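Local atomic coordinates of CAIP (Helicobacter cinaedi, PDB entry 5LBH), a protein that is a Dps-like mini-ferritin that probably oxidises and stores iron, and is an antigen that promotes the differentiation of macrophages into foam cells. Residues V5-Q10 against F107-A112; V20-F25 against Q42-Q47; W27-K30 against P36-K39; R58-Q61 against M65-V68. All coordinates share one frame; numbering follows the deposited sequence.

Interaction 1: V5-Q10 against F107-A112; sequences VELLKQ and FTELSA
Leu7 and Leu8 of helix 4-28 meet Leu110 and Glu109 of helix 89-116, where two nearly antiparallel helices of the ferritin-like bundle pass with their axes 9.7 Å apart at an angle of 159°. The apolar part is made by leucine side chains. Leu8 CD2 lies 3.7 Å from Leu110 CD2, the two branched ends meeting at a slant. With CG anti to its backbone N (chi1 172°), Leu110 carries both methyls across the gap, and its CD1 also lies 4.2 Å from Leu7 CB. Branched, flexible leucines suit such a place, because each can spread two methyls over a curved helix surface.

A second kind of contact sets side chain against backbone. Leu7 CD1 lies 3.6 Å from Leu110 N and 3.7 Å from Glu109 C, so this methyl rests on the opposing main chain as well as on side chains. At the border, the aliphatic stem of Glu109 joins in, its CG 3.8 Å from Leu7 CD1, while the polar end is hydrogen-bonded through OE2 to Gln113. No hydrogen bond crosses between the segments.

Around this seam the bundle closes on further sides. Leu8 also packs on Val55, Arg58 and Val59 of helix 34-61, whereas Leu110 touches Ala126 of helix 120-144, so the two leucines connect all four long helices.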
loop_
_atom_site.group_PDB
_atom_site.type_symbol
_atom_site.label_atom_id
_atom_site.label_comp_id
_atom_site.label_asym_id
_atom_site.label_seq_id
_atom_site.Cartn_x
_atom_site.Cartn_y
_atom_site.Cartn_z
ATOM N N VAL A 5 33.666 12.067 -21.153
ATOM C CA VAL A 5 34.104 11.568 -19.855
ATOM C C VAL A 5 34.659 12.709 -19.004
ATOM O O VAL A 5 34.395 12.783 -17.798
ATOM C CB VAL A 5 35.131 10.437 -20.028
ATOM C CG1 VAL A 5 35.754 10.071 -18.689
ATOM C CG2 VAL A 5 34.469 9.239 -20.632
ATOM N N GLU A 6 35.409 13.628 -19.621
ATOM C CA GLU A 6 35.991 14.727 -18.858
ATOM C C GLU A 6 34.908 15.615 -18.263
ATOM O O GLU A 6 35.024 16.072 -17.124
ATOM C CB GLU A 6 36.946 15.535 -19.741
ATOM C CG GLU A 6 38.165 14.728 -20.241
ATOM C CD GLU A 6 38.897 15.363 -21.451
ATOM O OE1 GLU A 6 39.834 14.724 -21.998
ATOM O OE2 GLU A 6 38.529 16.487 -21.875
ATOM N N LEU A 7 33.838 15.867 -19.011
ATOM C CA LEU A 7 32.749 16.677 -18.466
ATOM C C LEU A 7 32.001 15.926 -17.370
ATOM O O LEU A 7 31.599 16.526 -16.368
ATOM C CB LEU A 7 31.809 17.121 -19.588
ATOM C CG LEU A 7 32.196 18.428 -20.285
ATOM C CD1 LEU A 7 31.386 18.633 -21.543
ATOM C CD2 LEU A 7 31.950 19.603 -19.339
ATOM N N LEU A 8 31.801 14.617 -17.552
ATOM C CA LEU A 8 31.143 13.807 -16.535
ATOM C C LEU A 8 31.895 13.817 -15.201
ATOM O O LEU A 8 31.268 13.939 -14.143
ATOM C CB LEU A 8 30.972 12.377 -17.036
ATOM C CG LEU A 8 29.917 12.053 -18.095
ATOM C CD1 LEU A 8 30.156 10.627 -18.594
ATOM C CD2 LEU A 8 28.477 12.240 -17.596
ATOM N N LYS A 9 33.234 13.656 -15.211
ATOM C CA LYS A 9 33.935 13.638 -13.919
ATOM C C LYS A 9 34.009 15.023 -13.306
ATOM O O LYS A 9 34.083 15.153 -12.080
ATOM C CB LYS A 9 35.338 13.032 -13.985
ATOM C CG LYS A 9 35.627 12.069 -15.067
ATOM C CD LYS A 9 36.883 11.286 -14.739
ATOM C CE LYS A 9 37.970 12.201 -14.206
ATOM N NZ LYS A 9 39.124 11.407 -13.682
ATOM N N GLN A 10 33.992 16.063 -14.132
ATOM C CA GLN A 10 33.875 17.407 -13.587
ATOM C C GLN A 10 32.535 17.568 -12.861
ATOM O O GLN A 10 32.482 18.046 -11.718
ATOM C CB GLN A 10 34.054 18.432 -14.715
ATOM C CG GLN A 10 33.953 19.879 -14.262
ATOM C CD GLN A 10 35.116 20.290 -13.387
ATOM O OE1 GLN A 10 36.269 19.992 -13.686
ATOM N NE2 GLN A 10 34.818 20.945 -12.288
ATOM N N PHE A 107 25.905 20.840 -17.718
ATOM C CA PHE A 107 25.085 19.819 -18.359
ATOM C C PHE A 107 24.765 20.182 -19.799
ATOM O O PHE A 107 24.680 19.290 -20.656
ATOM C CB PHE A 107 23.794 19.602 -17.581
ATOM C CG PHE A 107 23.960 18.696 -16.418
ATOM C CD1 PHE A 107 24.145 17.325 -16.612
ATOM C CD2 PHE A 107 23.966 19.202 -15.126
ATOM C CE1 PHE A 107 24.299 16.475 -15.533
ATOM C CE2 PHE A 107 24.126 18.352 -14.043
ATOM C CZ PHE A 107 24.293 16.990 -14.250
ATOM N N THR A 108 24.618 21.474 -20.090
ATOM C CA THR A 108 24.412 21.889 -21.472
ATOM C C THR A 108 25.603 21.515 -22.339
ATOM O O THR A 108 25.440 20.945 -23.421
ATOM C CB THR A 108 24.153 23.391 -21.537
ATOM O OG1 THR A 108 23.066 23.721 -20.661
ATOM C CG2 THR A 108 23.857 23.825 -22.956
ATOM N N GLU A 109 26.815 21.811 -21.875
ATOM C CA GLU A 109 27.965 21.496 -22.701
ATOM C C GLU A 109 28.163 19.986 -22.815
ATOM O O GLU A 109 28.558 19.495 -23.874
ATOM C CB GLU A 109 29.204 22.207 -22.163
ATOM C CG GLU A 109 30.444 22.014 -23.042
ATOM C CD GLU A 109 30.220 22.438 -24.525
ATOM O OE1 GLU A 109 29.380 23.345 -24.777
ATOM O OE2 GLU A 109 30.882 21.846 -25.416
ATOM N N LEU A 110 27.834 19.233 -21.765
ATOM C CA LEU A 110 27.847 17.775 -21.862
ATOM C C LEU A 110 26.909 17.275 -22.952
ATOM O O LEU A 110 27.252 16.355 -23.702
ATOM C CB LEU A 110 27.459 17.159 -20.515
ATOM C CG LEU A 110 27.233 15.641 -20.450
ATOM C CD1 LEU A 110 28.465 14.864 -20.848
ATOM C CD2 LEU A 110 26.750 15.212 -19.070
ATOM N N SER A 111 25.710 17.845 -23.041
ATOM C CA SER A 111 24.761 17.397 -24.059
ATOM C C SER A 111 25.282 17.687 -25.473
ATOM O O SER A 111 25.216 16.830 -26.363
ATOM C CB SER A 111 23.398 18.051 -23.811
ATOM O OG SER A 111 22.438 17.580 -24.734
ATOM N N ALA A 112 25.805 18.893 -25.693
ATOM C CA ALA A 112 26.341 19.251 -27.002
ATOM C C ALA A 112 27.508 18.355 -27.394
ATOM O O ALA A 112 27.584 17.888 -28.535
ATOM C CB ALA A 112 26.793 20.708 -27.011
#

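Interaction 2: V20-F25 against Q42-Q47; sequences VKVHNF and QEIYEQ
Tyr45 and His23 stack face to face between two antiparallel helices of the ferritin-like four-helix bundle, helix 4-28 and helix 34-61, whose axes here run 9.0 Å apart. The ring centroids are 3.6 Å apart and the planes differ by 16°, with His23 NE2 over the centre of the phenol ring. Tyr45 reaches this place through chi1 of 67°, which sets CG between the backbone N and the carbonyl carbon and folds the ring back along its own helix. Its opposite face consequently lies over Gln42 O, 3.6 Å from the plane, and the ring is sandwiched between imidazole and carbonyl. His23 is held by a hydrogen bond between ND1 and Tyr19 O.

Flat rings are well placed in this seam because they can lie face on face between the helices. The stack lies beside the iron site: the Tyr45 side chain is about 4 Å from a bound iron ion at the nearest atoms, and Asp53 of a neighbouring subunit, one of the residues of the metal site, packs against His23 and Tyr45.

Val22 covers the base of the tyrosine. This compact beta-branched side chain sends CG1 to the ring's edge, 3.9 Å from Tyr45 CB, and the same methyl lies 4.1 Å from Ile44 CG2.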
loop_
_atom_site.group_PDB
_atom_site.type_symbol
_atom_site.label_atom_id
_atom_site.label_comp_id
_atom_site.label_asym_id
_atom_site.label_seq_id
_atom_site.Cartn_x
_atom_site.Cartn_y
_atom_site.Cartn_z
ATOM N N VAL A 20 28.047 18.467 0.093
ATOM C CA VAL A 20 28.408 18.847 1.453
ATOM C C VAL A 20 28.004 20.290 1.739
ATOM O O VAL A 20 27.515 20.597 2.829
ATOM C CB VAL A 20 29.912 18.605 1.706
ATOM C CG1 VAL A 20 30.334 19.227 3.014
ATOM C CG2 VAL A 20 30.203 17.110 1.759
ATOM N N LYS A 21 28.186 21.193 0.774
ATOM C CA LYS A 21 27.755 22.571 0.985
ATOM C C LYS A 21 26.269 22.648 1.344
ATOM O O LYS A 21 25.865 23.444 2.205
ATOM C CB LYS A 21 28.017 23.416 -0.254
ATOM C CG LYS A 21 27.616 24.849 -0.043
ATOM C CD LYS A 21 27.714 25.672 -1.297
ATOM C CE LYS A 21 29.116 25.987 -1.720
ATOM N NZ LYS A 21 29.100 26.912 -2.924
ATOM N N VAL A 22 25.437 21.838 0.688
ATOM C CA VAL A 22 24.006 21.899 0.958
ATOM C C VAL A 22 23.669 21.320 2.341
ATOM O O VAL A 22 22.740 21.798 2.997
ATOM C CB VAL A 22 23.238 21.215 -0.195
ATOM C CG1 VAL A 22 21.736 21.120 0.098
ATOM C CG2 VAL A 22 23.479 21.961 -1.492
ATOM N N HIS A 23 24.425 20.326 2.835
ATOM C CA HIS A 23 24.237 19.900 4.226
ATOM C C HIS A 23 24.476 21.075 5.181
ATOM O O HIS A 23 23.757 21.252 6.172
ATOM C CB HIS A 23 25.186 18.744 4.556
ATOM C CG HIS A 23 24.658 17.391 4.186
ATOM N ND1 HIS A 23 24.818 16.851 2.924
ATOM C CD2 HIS A 23 24.035 16.438 4.923
ATOM C CE1 HIS A 23 24.285 15.641 2.890
ATOM N NE2 HIS A 23 23.808 15.367 4.089
ATOM N N ASN A 24 25.464 21.910 4.870
ATOM C CA ASN A 24 25.741 23.088 5.675
ATOM C C ASN A 24 24.563 24.069 5.649
ATOM O O ASN A 24 24.126 24.550 6.701
ATOM C CB ASN A 24 27.048 23.700 5.167
ATOM C CG ASN A 24 27.438 24.963 5.874
ATOM O OD1 ASN A 24 26.896 25.310 6.911
ATOM N ND2 ASN A 24 28.444 25.640 5.329
ATOM N N PHE A 25 24.007 24.357 4.465
ATOM C CA PHE A 25 22.776 25.154 4.414
ATOM C C PHE A 25 21.653 24.495 5.210
ATOM O O PHE A 25 20.886 25.166 5.916
ATOM C CB PHE A 25 22.321 25.350 2.964
ATOM C CG PHE A 25 23.294 26.109 2.113
ATOM C CD1 PHE A 25 24.188 27.000 2.684
ATOM C CD2 PHE A 25 23.309 25.937 0.740
ATOM C CE1 PHE A 25 25.085 27.704 1.898
ATOM C CE2 PHE A 25 24.193 26.641 -0.057
ATOM C CZ PHE A 25 25.089 27.529 0.524
ATOM N N GLN A 42 17.292 19.391 2.163
ATOM C CA GLN A 42 17.488 17.952 2.288
ATOM C C GLN A 42 17.125 17.242 0.984
ATOM O O GLN A 42 17.825 16.321 0.547
ATOM C CB GLN A 42 16.669 17.376 3.429
ATOM C CG GLN A 42 16.929 15.886 3.543
ATOM C CD GLN A 42 15.953 15.150 4.422
ATOM O OE1 GLN A 42 14.993 14.572 3.926
ATOM N NE2 GLN A 42 16.166 15.199 5.740
ATOM N N GLU A 43 16.045 17.674 0.340
ATOM C CA GLU A 43 15.692 17.136 -0.966
ATOM C C GLU A 43 16.779 17.398 -2.006
ATOM O O GLU A 43 17.043 16.548 -2.866
ATOM C CB GLU A 43 14.363 17.734 -1.418
ATOM C CG GLU A 43 13.213 17.306 -0.551
ATOM C CD GLU A 43 11.914 17.933 -0.993
ATOM O OE1 GLU A 43 10.851 17.294 -0.802
ATOM O OE2 GLU A 43 11.958 19.064 -1.536
ATOM N N ILE A 44 17.421 18.567 -1.942
ATOM C CA ILE A 44 18.449 18.914 -2.920
ATOM C C ILE A 44 19.694 18.047 -2.746
ATOM O O ILE A 44 20.259 17.551 -3.724
ATOM C CB ILE A 44 18.782 20.408 -2.842
ATOM C CG1 ILE A 44 17.581 21.256 -3.283
ATOM C CG2 ILE A 44 20.064 20.720 -3.607
ATOM C CD1 ILE A 44 17.844 22.764 -3.196
ATOM N N TYR A 45 20.173 17.869 -1.516
ATOM C CA TYR A 45 21.395 17.080 -1.433
ATOM C C TYR A 45 21.144 15.605 -1.732
ATOM O O TYR A 45 22.069 14.920 -2.174
ATOM C CB TYR A 45 22.119 17.286 -0.084
ATOM C CG TYR A 45 21.498 16.795 1.223
ATOM C CD1 TYR A 45 21.257 15.432 1.466
ATOM C CD2 TYR A 45 21.239 17.695 2.268
ATOM C CE1 TYR A 45 20.717 14.987 2.694
ATOM C CE2 TYR A 45 20.722 17.266 3.488
ATOM C CZ TYR A 45 20.458 15.913 3.694
ATOM O OH TYR A 45 19.951 15.509 4.909
ATOM N N GLU A 46 19.913 15.116 -1.562
ATOM C CA GLU A 46 19.616 13.739 -1.949
ATOM C C GLU A 46 19.575 13.587 -3.463
ATOM O O GLU A 46 19.995 12.553 -3.989
ATOM C CB GLU A 46 18.283 13.282 -1.337
ATOM C CG GLU A 46 18.354 12.982 0.170
ATOM C CD GLU A 46 16.972 12.796 0.843
ATOM O OE1 GLU A 46 15.919 12.991 0.181
ATOM O OE2 GLU A 46 16.943 12.490 2.059
ATOM N N GLN A 47 19.158 14.634 -4.185
ATOM C CA GLN A 47 19.146 14.555 -5.639
ATOM C C GLN A 47 20.557 14.622 -6.215
ATOM O O GLN A 47 20.861 13.905 -7.178
ATOM C CB GLN A 47 18.297 15.693 -6.227
ATOM C CG GLN A 47 16.799 15.549 -6.019
ATOM C CD GLN A 47 16.182 14.492 -6.940
ATOM O OE1 GLN A 47 15.695 13.453 -6.476
ATOM N NE2 GLN A 47 16.192 14.757 -8.249
#

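Interaction 3: W27-K30 against P36-K39; sequences WNVK and PTHK
Val29 faces Thr37 and His38 across the turn that follows helix 4-28, and the contact between the segments is one of methyl packing. Val29 CG2 lies 3.5 Å from Thr37 CG2, and Val29 CB is 3.9 Å from that same methyl, the two side chains crossing at an angle. In both residues the touching methyl is anti to its backbone N; for Val29 this goes with a chi1 of 60°, which turns its other methyl, CG1, toward the main chain of the facing helix, 4.3 Å from His38 N. Beta-branched residues match the spot on both sides: they are short and stiff, and threonine offers a methyl to one side and a hydroxyl to another.

The polar groups find their partners elsewhere. Thr37 OG1 is hydrogen-bonded to Ser89 OG. His38 ND1 is hydrogen-bonded to His26 O and its ring stacks on that of His26, which together limit its rotation; the His38 side chain is about 4 Å from a bound iron ion at the nearest atoms. Glu57 of a neighbouring subunit, a residue of the metal site, packs on His38, and Asp53 of the same subunit is hydrogen-bonded to Trp27 NE1. This is consistent with the ferroxidase centre of Dps proteins, which is built between two subunits.

In the fold, a short, weakly bonded strand at 29-30 pairs in parallel with strand 87-88, and backbone hydrogen bonds link Asn28 and Lys30 with Phe87. Val29 and Thr37 both rest on Ile92, so the turn is closed against helix 89-116.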
loop_
_atom_site.group_PDB
_atom_site.type_symbol
_atom_site.label_atom_id
_atom_site.label_comp_id
_atom_site.label_asym_id
_atom_site.label_seq_id
_atom_site.Cartn_x
_atom_site.Cartn_y
_atom_site.Cartn_z
ATOM N N TRP A 27 21.818 22.527 7.819
ATOM C CA TRP A 27 22.029 22.542 9.264
ATOM C C TRP A 27 21.955 23.947 9.871
ATOM O O TRP A 27 21.557 24.094 11.032
ATOM C CB TRP A 27 23.396 21.951 9.601
ATOM C CG TRP A 27 23.600 20.533 9.221
ATOM C CD1 TRP A 27 22.674 19.531 9.247
ATOM C CD2 TRP A 27 24.833 19.935 8.790
ATOM N NE1 TRP A 27 23.248 18.348 8.841
ATOM C CE2 TRP A 27 24.572 18.566 8.557
ATOM C CE3 TRP A 27 26.125 20.429 8.565
ATOM C CZ2 TRP A 27 25.550 17.682 8.104
ATOM C CZ3 TRP A 27 27.099 19.561 8.118
ATOM C CH2 TRP A 27 26.809 18.194 7.889
ATOM N N ASN A 28 22.379 24.980 9.136
ATOM C CA ASN A 28 22.697 26.276 9.727
ATOM C C ASN A 28 21.779 27.397 9.248
ATOM O O ASN A 28 22.135 28.579 9.386
ATOM C CB ASN A 28 24.155 26.642 9.442
ATOM C CG ASN A 28 25.135 25.683 10.107
ATOM O OD1 ASN A 28 24.953 25.301 11.256
ATOM N ND2 ASN A 28 26.197 25.318 9.395
ATOM N N VAL A 29 20.636 27.056 8.636
ATOM C CA VAL A 29 19.625 28.060 8.327
ATOM C C VAL A 29 18.995 28.588 9.615
ATOM O O VAL A 29 18.739 27.838 10.568
ATOM C CB VAL A 29 18.575 27.492 7.345
ATOM C CG1 VAL A 29 17.861 26.267 7.918
ATOM C CG2 VAL A 29 17.557 28.552 6.991
ATOM N N LYS A 30 18.767 29.892 9.658
ATOM C CA LYS A 30 18.132 30.552 10.784
ATOM C C LYS A 30 16.935 31.317 10.249
ATOM O O LYS A 30 16.796 31.503 9.041
ATOM C CB LYS A 30 19.106 31.504 11.481
ATOM C CG LYS A 30 20.336 30.805 12.014
ATOM C CD LYS A 30 20.050 29.912 13.193
ATOM C CE LYS A 30 21.292 29.086 13.521
ATOM N NZ LYS A 30 22.577 29.860 13.369
ATOM N N PRO A 36 10.677 24.999 6.099
ATOM C CA PRO A 36 10.700 24.707 4.658
ATOM C C PRO A 36 12.112 24.672 4.091
ATOM O O PRO A 36 12.452 23.783 3.294
ATOM C CB PRO A 36 9.853 25.838 4.050
ATOM C CG PRO A 36 9.667 26.814 5.103
ATOM C CD PRO A 36 9.802 26.143 6.408
ATOM N N THR A 37 12.976 25.580 4.541
ATOM C CA THR A 37 14.325 25.605 3.995
ATOM C C THR A 37 15.121 24.385 4.441
ATOM O O THR A 37 15.859 23.791 3.650
ATOM C CB THR A 37 15.003 26.902 4.414
ATOM O OG1 THR A 37 14.402 27.979 3.684
ATOM C CG2 THR A 37 16.491 26.852 4.073
ATOM N N HIS A 38 14.952 23.973 5.694
ATOM C CA HIS A 38 15.612 22.764 6.174
ATOM C C HIS A 38 15.235 21.562 5.310
ATOM O O HIS A 38 16.094 20.755 4.937
ATOM C CB HIS A 38 15.241 22.568 7.647
ATOM C CG HIS A 38 15.936 21.434 8.339
ATOM N ND1 HIS A 38 17.280 21.456 8.650
ATOM C CD2 HIS A 38 15.447 20.288 8.876
ATOM C CE1 HIS A 38 17.598 20.356 9.314
ATOM N NE2 HIS A 38 16.503 19.628 9.460
ATOM N N LYS A 39 13.965 21.475 4.911
ATOM C CA LYS A 39 13.487 20.345 4.122
ATOM C C LYS A 39 13.872 20.457 2.641
ATOM O O LYS A 39 14.264 19.460 2.025
ATOM C CB LYS A 39 11.977 20.220 4.292
ATOM C CG LYS A 39 11.389 18.978 3.669
ATOM C CD LYS A 39 10.555 19.324 2.452
ATOM C CE LYS A 39 9.826 18.100 1.947
ATOM N NZ LYS A 39 8.945 18.415 0.783
#

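Interaction 4: R58-Q61 against M65-V68; sequences RVLQ and MPYV
This is an apolar contact between the last turn of helix 34-61 and the extended loop that doubles back beside it, within the long link between the second and third helices of the Dps-type four-helix bundle. Val59 and Leu60 form the helix side; Pro66 and the backbone of Met65 form the loop side. The chains run close, with CA atoms 5.7 Å apart for Leu60 and Met65.

Val59 does much of the touching through one methyl. With CG1 anti to the backbone N (chi1 166°), that atom reaches across to the peptide joining Met65 to Pro66, 3.6 Å from Pro66 N, and also touches the proline ring, 4.0 Å from Pro66 CD. Proline suits this position because its nitrogen carries no hydrogen: a methyl can lie against it without burying a donor, and the ring helps to keep the loop extended. A short valine fits where the loop comes so near the helix.

Pro66 also packs on Gln12, and Val59 on Val5 and Leu8 of helix 4-28, so the loop and the helix end share a border with the first helix. The contact also borders two other subunits: Leu60 packs on Trp27 of one neighbouring subunit and on Trp138 of another. Arg58 points elsewhere, making a salt bridge to Asp119 through NH2. Leucine, one carbon longer than valine, brings a terminal methyl to the ring: Leu60 CD1 meets Pro66 CD at 3.8 Å.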
loop_
_atom_site.group_PDB
_atom_site.type_symbol
_atom_site.label_atom_id
_atom_site.label_comp_id
_atom_site.label_asym_id
_atom_site.label_seq_id
_atom_site.Cartn_x
_atom_site.Cartn_y
_atom_site.Cartn_z
ATOM N N ARG A 58 28.125 6.314 -15.339
ATOM C CA ARG A 58 28.141 6.473 -16.783
ATOM C C ARG A 58 29.575 6.490 -17.310
ATOM O O ARG A 58 29.868 5.864 -18.333
ATOM C CB ARG A 58 27.383 7.739 -17.177
ATOM C CG ARG A 58 27.410 7.988 -18.657
ATOM C CD ARG A 58 26.622 6.911 -19.396
ATOM N NE ARG A 58 26.605 7.126 -20.843
ATOM C CZ ARG A 58 26.472 6.149 -21.738
ATOM N NH1 ARG A 58 26.346 4.882 -21.339
ATOM N NH2 ARG A 58 26.477 6.435 -23.032
ATOM N N VAL A 59 30.493 7.139 -16.583
ATOM C CA VAL A 59 31.907 7.105 -16.948
ATOM C C VAL A 59 32.383 5.665 -17.042
ATOM O O VAL A 59 33.096 5.278 -17.976
ATOM C CB VAL A 59 32.735 7.911 -15.918
ATOM C CG1 VAL A 59 34.217 7.638 -16.046
ATOM C CG2 VAL A 59 32.439 9.386 -16.035
ATOM N N LEU A 60 31.926 4.833 -16.120
ATOM C CA LEU A 60 32.420 3.474 -16.065
ATOM C C LEU A 60 31.931 2.667 -17.271
ATOM O O LEU A 60 32.722 1.990 -17.936
ATOM C CB LEU A 60 31.956 2.876 -14.740
ATOM C CG LEU A 60 32.764 2.005 -13.773
ATOM C CD1 LEU A 60 34.171 2.414 -13.562
ATOM C CD2 LEU A 60 32.069 2.063 -12.460
ATOM N N GLN A 61 30.656 2.798 -17.630
ATOM C CA GLN A 61 30.153 2.083 -18.795
ATOM C C GLN A 61 30.716 2.631 -20.108
ATOM O O GLN A 61 30.597 1.961 -21.138
ATOM C CB GLN A 61 28.618 2.005 -18.748
ATOM C CG GLN A 61 27.911 3.284 -18.507
ATOM C CD GLN A 61 26.567 3.092 -17.833
ATOM O OE1 GLN A 61 25.579 3.695 -18.227
ATOM N NE2 GLN A 61 26.534 2.284 -16.798
ATOM N N MET A 65 37.540 5.528 -15.749
ATOM C CA MET A 65 37.453 5.542 -14.299
ATOM C C MET A 65 37.027 6.927 -13.858
ATOM O O MET A 65 37.598 7.922 -14.324
ATOM C CB MET A 65 38.788 5.188 -13.636
ATOM C CG MET A 65 39.323 3.769 -13.847
ATOM S SD MET A 65 41.085 3.845 -14.255
ATOM C CE MET A 65 41.748 4.791 -12.872
ATOM N N PRO A 66 36.034 7.039 -12.993
ATOM C CA PRO A 66 35.692 8.337 -12.407
ATOM C C PRO A 66 36.627 8.621 -11.240
ATOM O O PRO A 66 37.488 7.814 -10.891
ATOM C CB PRO A 66 34.239 8.152 -11.946
ATOM C CG PRO A 66 34.099 6.665 -11.699
ATOM C CD PRO A 66 35.160 5.948 -12.513
ATOM N N TYR A 67 36.437 9.781 -10.622
ATOM C CA TYR A 67 37.182 10.066 -9.408
ATOM C C TYR A 67 36.749 9.106 -8.318
ATOM O O TYR A 67 35.592 8.681 -8.250
ATOM C CB TYR A 67 36.966 11.501 -8.954
ATOM C CG TYR A 67 37.532 12.513 -9.904
ATOM C CD1 TYR A 67 38.898 12.529 -10.204
ATOM C CD2 TYR A 67 36.718 13.488 -10.468
ATOM C CE1 TYR A 67 39.426 13.479 -11.071
ATOM C CE2 TYR A 67 37.235 14.443 -11.326
ATOM C CZ TYR A 67 38.582 14.436 -11.629
ATOM O OH TYR A 67 39.072 15.396 -12.493
ATOM N N VAL A 68 37.707 8.733 -7.473
ATOM C CA VAL A 68 37.456 7.736 -6.449
ATOM C C VAL A 68 37.907 8.157 -5.054
ATOM O O VAL A 68 37.657 7.436 -4.088
ATOM C CB VAL A 68 38.106 6.410 -6.907
ATOM C CG1 VAL A 68 39.108 5.821 -5.932
ATOM C CG2 VAL A 68 37.014 5.423 -7.338
#

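From the N terminus, helix 4-28 opens the widest loop, which interaction 1 closes only at helix 89-116; the other three contacts all fall within it. Interaction 2 joins helix 4-28 to helix 34-61, and interaction 3 lies inside that hairpin, closing the turn itself. Interaction 4 follows in series, folding the chain back after helix 34-61. No two of the loops cross. Interactions 2 and 3, with centres about 10 Å apart, occupy one end of the bundle; interactions 1 and 4, with centres about 13 Å apart, share the other and touch, Lys9 making a cation-pi contact with Tyr67. Interactions 2, 3 and 4 also meet a common neighbouring subunit.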